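Long-range contacts in MlnD (Bacillus methylotrophicus, PDB 5IL5), which forms part of the trans-AT polyketide synthase for macrolactin and supplies here a dehydratase domain, which probably removes water from carrier-bound 3-hydroxyacyl intermediates: residues 34-39 against 46-51; 107-112 against 128-133. All blocks are in the same frame, centred on the assembly; numbering follows the deposited sequence.

Both contacts lie in the part of the dehydratase predicted to be its N-terminal hotdog fold. From the N terminus, contact 1 comes first: 34-39 pairs with 46-51 and closes a short hairpin loop of six residues. The chain then runs on through helix 74-86 and several strands before contact 2 opens. Contact 2 joins 107-112 to 128-133 and closes the hairpin of strands 111-117 and 122-128. The two follow in series and neither encloses the other. They meet because strands 46-50 and 111-117 are antiparallel neighbours. I50 N probably bonds to I111 O, and L49 packs on Q110. Their centres are about 12 Å apart.

Contact 1 (34-39 against 46-51); sequences PYISCN and QKFLIN
F48 and I36 meet across an antiparallel beta hairpin formed by strands 36-39 and 46-50. It lies in the predicted N-terminal hotdog fold, where the sheet wraps around a helix. Three backbone bonds hold the strands together. S37 N donates to L49 O (3.0 Å), L49 N to C38 O (3.0 Å) and N51 N to Y35 O (3.0 Å). A beta bulge interrupts the pairing. Between the I36-I50 and N39-F48 pairs one strand has two residues, S37 and C38, and the other only L49.

F48 can be followed outward. Its CB touches I36 CG2 at 3.6 Å. The ring carbon CG stays near the same methyl. Anti to the F48 carbonyl carbon (chi1 -58°), it starts the ring on its way past C38 O toward N39. CD2 runs past N39 CA at 3.8 Å, and C38 O sits at the ring edge, near its plane. CE2 reaches N39 ND2 at 3.8 Å, and CZ ends close to the same nitrogen. The N39 amide is turned 40° from the ring.

I36 CG1 also packs on I50 CD1, 4.0 Å away. I36 and F48 both press on M84 of helix 74-86, so this face of the hairpin covers the helix. N39 OD1 is bonded to S41 OG, just beyond the strand. N39 ND2 and Q46 NE2 each make a weak hydrogen bond to S41 O of the second subunit, placing this end of the hairpin at the dimer contact. On the other face, L49 CD2 lies 3.4 Å from S37 OG.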
loop_
_atom_site.group_PDB
_atom_site.type_symbol
_atom_site.label_atom_id
_atom_site.label_comp_id
_atom_site.label_asym_id
_atom_site.label_seq_id
_atom_site.Cartn_x
_atom_site.Cartn_y
_atom_site.Cartn_z
ATOM N N PRO A 34 -9.873 5.917 8.913
ATOM C CA PRO A 34 -10.722 7.062 8.537
ATOM C C PRO A 34 -9.964 8.219 7.894
ATOM O O PRO A 34 -10.556 8.973 7.108
ATOM C CB PRO A 34 -11.356 7.485 9.873
ATOM C CG PRO A 34 -11.090 6.368 10.848
ATOM C CD PRO A 34 -10.387 5.260 10.125
ATOM N N TYR A 35 -8.681 8.394 8.211
ATOM C CA TYR A 35 -7.865 9.438 7.612
ATOM C C TYR A 35 -6.818 8.905 6.644
ATOM O O TYR A 35 -6.119 9.708 6.021
ATOM C CB TYR A 35 -7.155 10.266 8.693
ATOM C CG TYR A 35 -8.004 10.688 9.873
ATOM C CD1 TYR A 35 -9.293 11.173 9.701
ATOM C CD2 TYR A 35 -7.488 10.655 11.161
ATOM C CE1 TYR A 35 -10.054 11.575 10.782
ATOM C CE2 TYR A 35 -8.240 11.058 12.242
ATOM C CZ TYR A 35 -9.520 11.519 12.047
ATOM O OH TYR A 35 -10.267 11.921 13.125
ATOM N N ILE A 36 -6.680 7.589 6.500
ATOM C CA ILE A 36 -5.679 6.986 5.620
ATOM C C ILE A 36 -6.402 6.087 4.624
ATOM O O ILE A 36 -7.069 5.123 5.021
ATOM C CB ILE A 36 -4.613 6.200 6.408
ATOM C CG1 ILE A 36 -3.951 7.096 7.469
ATOM C CG2 ILE A 36 -3.571 5.602 5.473
ATOM C CD1 ILE A 36 -3.098 6.334 8.476
ATOM N N SER A 37 -6.274 6.402 3.335
ATOM C CA SER A 37 -7.023 5.673 2.318
ATOM C C SER A 37 -6.280 4.447 1.801
ATOM O O SER A 37 -6.910 3.420 1.526
ATOM C CB SER A 37 -7.378 6.600 1.151
ATOM O OG SER A 37 -6.233 7.027 0.442
ATOM N N CYS A 38 -4.961 4.516 1.661
ATOM C CA CYS A 38 -4.222 3.387 1.112
ATOM C C CYS A 38 -2.736 3.563 1.374
ATOM O O CYS A 38 -2.273 4.630 1.783
ATOM C CB CYS A 38 -4.485 3.237 -0.388
ATOM S SG CYS A 38 -4.031 4.670 -1.376
ATOM N N ASN A 39 -1.993 2.486 1.109
ATOM C CA ASN A 39 -0.543 2.444 1.259
ATOM C C ASN A 39 0.099 2.708 -0.098
ATOM O O ASN A 39 -0.194 2.009 -1.073
ATOM C CB ASN A 39 -0.110 1.092 1.825
ATOM C CG ASN A 39 1.385 0.993 2.030
ATOM O OD1 ASN A 39 2.165 1.724 1.416
ATOM N ND2 ASN A 39 1.794 0.108 2.928
ATOM N N GLN A 46 8.700 4.473 2.722
ATOM C CA GLN A 46 7.419 4.025 3.252
ATOM C C GLN A 46 6.466 5.205 3.394
ATOM O O GLN A 46 6.837 6.251 3.935
ATOM C CB GLN A 46 7.649 3.369 4.609
ATOM C CG GLN A 46 6.404 2.979 5.379
ATOM C CD GLN A 46 5.803 1.649 4.941
ATOM O OE1 GLN A 46 6.508 0.763 4.461
ATOM N NE2 GLN A 46 4.496 1.504 5.116
ATOM N N LYS A 47 5.231 5.049 2.922
ATOM C CA LYS A 47 4.334 6.193 2.995
ATOM C C LYS A 47 2.903 5.782 2.689
ATOM O O LYS A 47 2.659 4.790 1.995
ATOM C CB LYS A 47 4.802 7.283 2.030
ATOM C CG LYS A 47 5.085 6.766 0.633
ATOM C CD LYS A 47 5.776 7.804 -0.206
ATOM C CE LYS A 47 6.406 7.159 -1.412
ATOM N NZ LYS A 47 6.809 8.167 -2.412
ATOM N N PHE A 48 1.966 6.582 3.203
ATOM C CA PHE A 48 0.536 6.360 3.055
ATOM C C PHE A 48 -0.134 7.633 2.555
ATOM O O PHE A 48 0.351 8.742 2.786
ATOM C CB PHE A 48 -0.126 5.958 4.382
ATOM C CG PHE A 48 0.432 4.714 5.018
ATOM C CD1 PHE A 48 1.579 4.758 5.790
ATOM C CD2 PHE A 48 -0.235 3.510 4.898
ATOM C CE1 PHE A 48 2.071 3.617 6.393
ATOM C CE2 PHE A 48 0.252 2.368 5.500
ATOM C CZ PHE A 48 1.401 2.424 6.249
ATOM N N LEU A 49 -1.267 7.459 1.878
ATOM C CA LEU A 49 -2.059 8.573 1.365
ATOM C C LEU A 49 -3.097 9.005 2.404
ATOM O O LEU A 49 -3.885 8.182 2.882
ATOM C CB LEU A 49 -2.752 8.160 0.067
ATOM C CG LEU A 49 -3.296 9.255 -0.849
ATOM C CD1 LEU A 49 -3.532 8.659 -2.220
ATOM C CD2 LEU A 49 -4.565 9.888 -0.327
ATOM N N ILE A 50 -3.102 10.287 2.745
ATOM C CA ILE A 50 -4.055 10.844 3.698
ATOM C C ILE A 50 -5.230 11.432 2.929
ATOM O O ILE A 50 -5.043 12.137 1.930
ATOM C CB ILE A 50 -3.392 11.928 4.570
ATOM C CG1 ILE A 50 -2.170 11.384 5.318
ATOM C CG2 ILE A 50 -4.415 12.547 5.533
ATOM C CD1 ILE A 50 -2.474 10.717 6.634
ATOM N N ASN A 51 -6.446 11.195 3.418
ATOM C CA ASN A 51 -7.626 11.813 2.820
ATOM C C ASN A 51 -8.623 12.108 3.930
ATOM O O ASN A 51 -9.239 11.188 4.475
ATOM C CB ASN A 51 -8.247 10.928 1.741
ATOM C CG ASN A 51 -9.448 11.581 1.091
ATOM O OD1 ASN A 51 -9.610 12.810 1.155
ATOM N ND2 ASN A 51 -10.270 10.779 0.417
#

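Contact 2 (107-112 against 128-133)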
loop_
_atom_site.group_PDB
_atom_site.type_symbol
_atom_site.label_atom_id
_atom_site.label_comp_id
_atom_site.label_asym_id
_atom_site.label_seq_id
_atom_site.Cartn_x
_atom_site.Cartn_y
_atom_site.Cartn_z
ATOM N N SER A 107 -8.694 23.473 -4.280
ATOM C CA SER A 107 -7.553 22.856 -4.945
ATOM C C SER A 107 -7.384 21.412 -4.513
ATOM O O SER A 107 -6.992 20.559 -5.316
ATOM C CB SER A 107 -6.274 23.627 -4.619
ATOM O OG SER A 107 -6.123 23.771 -3.216
ATOM N N ASN A 108 -7.695 21.118 -3.253
ATOM C CA ASN A 108 -7.496 19.792 -2.692
ATOM C C ASN A 108 -6.058 19.336 -2.901
ATOM O O ASN A 108 -5.761 18.605 -3.851
ATOM C CB ASN A 108 -8.470 18.797 -3.318
ATOM C CG ASN A 108 -8.497 17.474 -2.583
ATOM O OD1 ASN A 108 -8.464 17.435 -1.352
ATOM N ND2 ASN A 108 -8.562 16.382 -3.331
ATOM N N GLU A 109 -5.158 19.777 -2.029
ATOM C CA GLU A 109 -3.789 19.285 -2.040
ATOM C C GLU A 109 -3.779 17.904 -1.402
ATOM O O GLU A 109 -4.196 17.745 -0.251
ATOM C CB GLU A 109 -2.861 20.247 -1.297
ATOM C CG GLU A 109 -2.484 21.514 -2.070
ATOM C CD GLU A 109 -1.718 21.217 -3.333
ATOM O OE1 GLU A 109 -0.810 20.364 -3.288
ATOM O OE2 GLU A 109 -2.013 21.832 -4.375
ATOM N N GLN A 110 -3.321 16.905 -2.148
ATOM C CA GLN A 110 -3.258 15.547 -1.629
ATOM C C GLN A 110 -2.218 15.470 -0.516
ATOM O O GLN A 110 -1.104 15.980 -0.661
ATOM C CB GLN A 110 -2.921 14.573 -2.757
ATOM C CG GLN A 110 -3.396 13.146 -2.530
ATOM C CD GLN A 110 -4.904 13.002 -2.606
ATOM O OE1 GLN A 110 -5.543 12.516 -1.670
ATOM N NE2 GLN A 110 -5.483 13.426 -3.722
ATOM N N ILE A 111 -2.587 14.847 0.602
ATOM C CA ILE A 111 -1.742 14.786 1.791
ATOM C C ILE A 111 -1.222 13.365 1.965
ATOM O O ILE A 111 -1.973 12.395 1.817
ATOM C CB ILE A 111 -2.525 15.227 3.041
ATOM C CG1 ILE A 111 -3.066 16.647 2.859
ATOM C CG2 ILE A 111 -1.633 15.142 4.283
ATOM C CD1 ILE A 111 -4.375 16.893 3.580
ATOM N N ARG A 112 0.060 13.248 2.307
ATOM C CA ARG A 112 0.706 11.963 2.527
ATOM C C ARG A 112 1.527 12.029 3.805
ATOM O O ARG A 112 1.938 13.105 4.246
ATOM C CB ARG A 112 1.635 11.590 1.375
ATOM C CG ARG A 112 2.917 12.398 1.390
ATOM C CD ARG A 112 3.747 12.194 0.160
ATOM N NE ARG A 112 5.024 12.887 0.283
ATOM C CZ ARG A 112 6.077 12.646 -0.485
ATOM N NH1 ARG A 112 5.993 11.735 -1.441
ATOM N NH2 ARG A 112 7.206 13.312 -0.301
ATOM N N LYS A 128 2.341 17.801 2.089
ATOM C CA LYS A 128 1.700 17.896 0.788
ATOM C C LYS A 128 2.401 16.941 -0.164
ATOM O O LYS A 128 3.632 16.905 -0.225
ATOM C CB LYS A 128 1.751 19.317 0.229
ATOM C CG LYS A 128 0.903 20.359 0.951
ATOM C CD LYS A 128 0.837 21.648 0.129
ATOM C CE LYS A 128 -0.025 22.706 0.800
ATOM N NZ LYS A 128 0.307 24.100 0.369
ATOM N N GLN A 129 1.617 16.170 -0.914
ATOM C CA GLN A 129 2.218 15.257 -1.876
ATOM C C GLN A 129 2.877 16.005 -3.030
ATOM O O GLN A 129 3.874 15.529 -3.582
ATOM C CB GLN A 129 1.154 14.295 -2.402
ATOM C CG GLN A 129 1.714 13.204 -3.265
ATOM C CD GLN A 129 0.719 12.104 -3.524
ATOM O OE1 GLN A 129 -0.375 12.349 -4.029
ATOM N NE2 GLN A 129 1.082 10.884 -3.155
ATOM N N SER A 130 2.336 17.162 -3.416
ATOM C CA SER A 130 2.828 17.845 -4.609
ATOM C C SER A 130 4.258 18.348 -4.429
ATOM O O SER A 130 5.061 18.293 -5.368
ATOM C CB SER A 130 1.896 18.995 -4.980
ATOM O OG SER A 130 1.876 19.974 -3.962
ATOM N N ASP A 131 4.601 18.849 -3.238
ATOM C CA ASP A 131 5.897 19.484 -3.030
ATOM C C ASP A 131 6.591 19.016 -1.755
ATOM O O ASP A 131 7.625 19.585 -1.393
ATOM C CB ASP A 131 5.749 21.014 -3.032
ATOM C CG ASP A 131 4.974 21.537 -1.842
ATOM O OD1 ASP A 131 4.273 20.754 -1.179
ATOM O OD2 ASP A 131 5.047 22.751 -1.581
ATOM N N SER A 132 6.043 18.020 -1.055
ATOM C CA SER A 132 6.642 17.417 0.137
ATOM C C SER A 132 6.783 18.400 1.302
ATOM O O SER A 132 7.525 18.125 2.255
ATOM C CB SER A 132 8.010 16.786 -0.174
ATOM O OG SER A 132 9.038 17.759 -0.207
ATOM N N SER A 133 6.125 19.553 1.231
ATOM C CA SER A 133 6.190 20.540 2.300
ATOM C C SER A 133 5.446 20.051 3.543
ATOM O O SER A 133 4.356 19.486 3.451
ATOM C CB SER A 133 5.609 21.861 1.813
ATOM O OG SER A 133 4.237 21.705 1.507
#
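The carboxylate of E109 meets the hydroxyl of S130. S130 OG donates to E109 OE1 (2.8 Å) on the syn side, 28° out of the carboxylate plane. The side chains of Q110 and Q129 run side by side in the same direction, their amide planes 57° apart, and Q129 OE1 lies 3.5 Å from Q110 CG. Around the R112 guanidinium, K128 O, Q129 CA and S132 CB (3.6 Å from R112 NH2) all approach obliquely.

One backbone bond anchors the contact: Q129 N donates to Q110 O (2.7 Å), nearly straight at 169°. The K128 chain is extended beyond CG, which carries its CE across E109 CG, 4.0 Å away. K128 NZ and E109 OE1 stay 5.3 Å apart, so any attraction is probably modest. Within 128-133, D131 OD1 accepts from S133 N in an Asx turn and from S133 OG.

This surface contact lies at the open end of the hairpin of strands 111-117 and 122-128. R112 NH2 forms a salt bridge to E127 of the partner strand. R112 also touches K47 of strand 46-50, on the other side of 111-117. I111 packs on I126, and with K128 it leans on Y135 of strand 134-140.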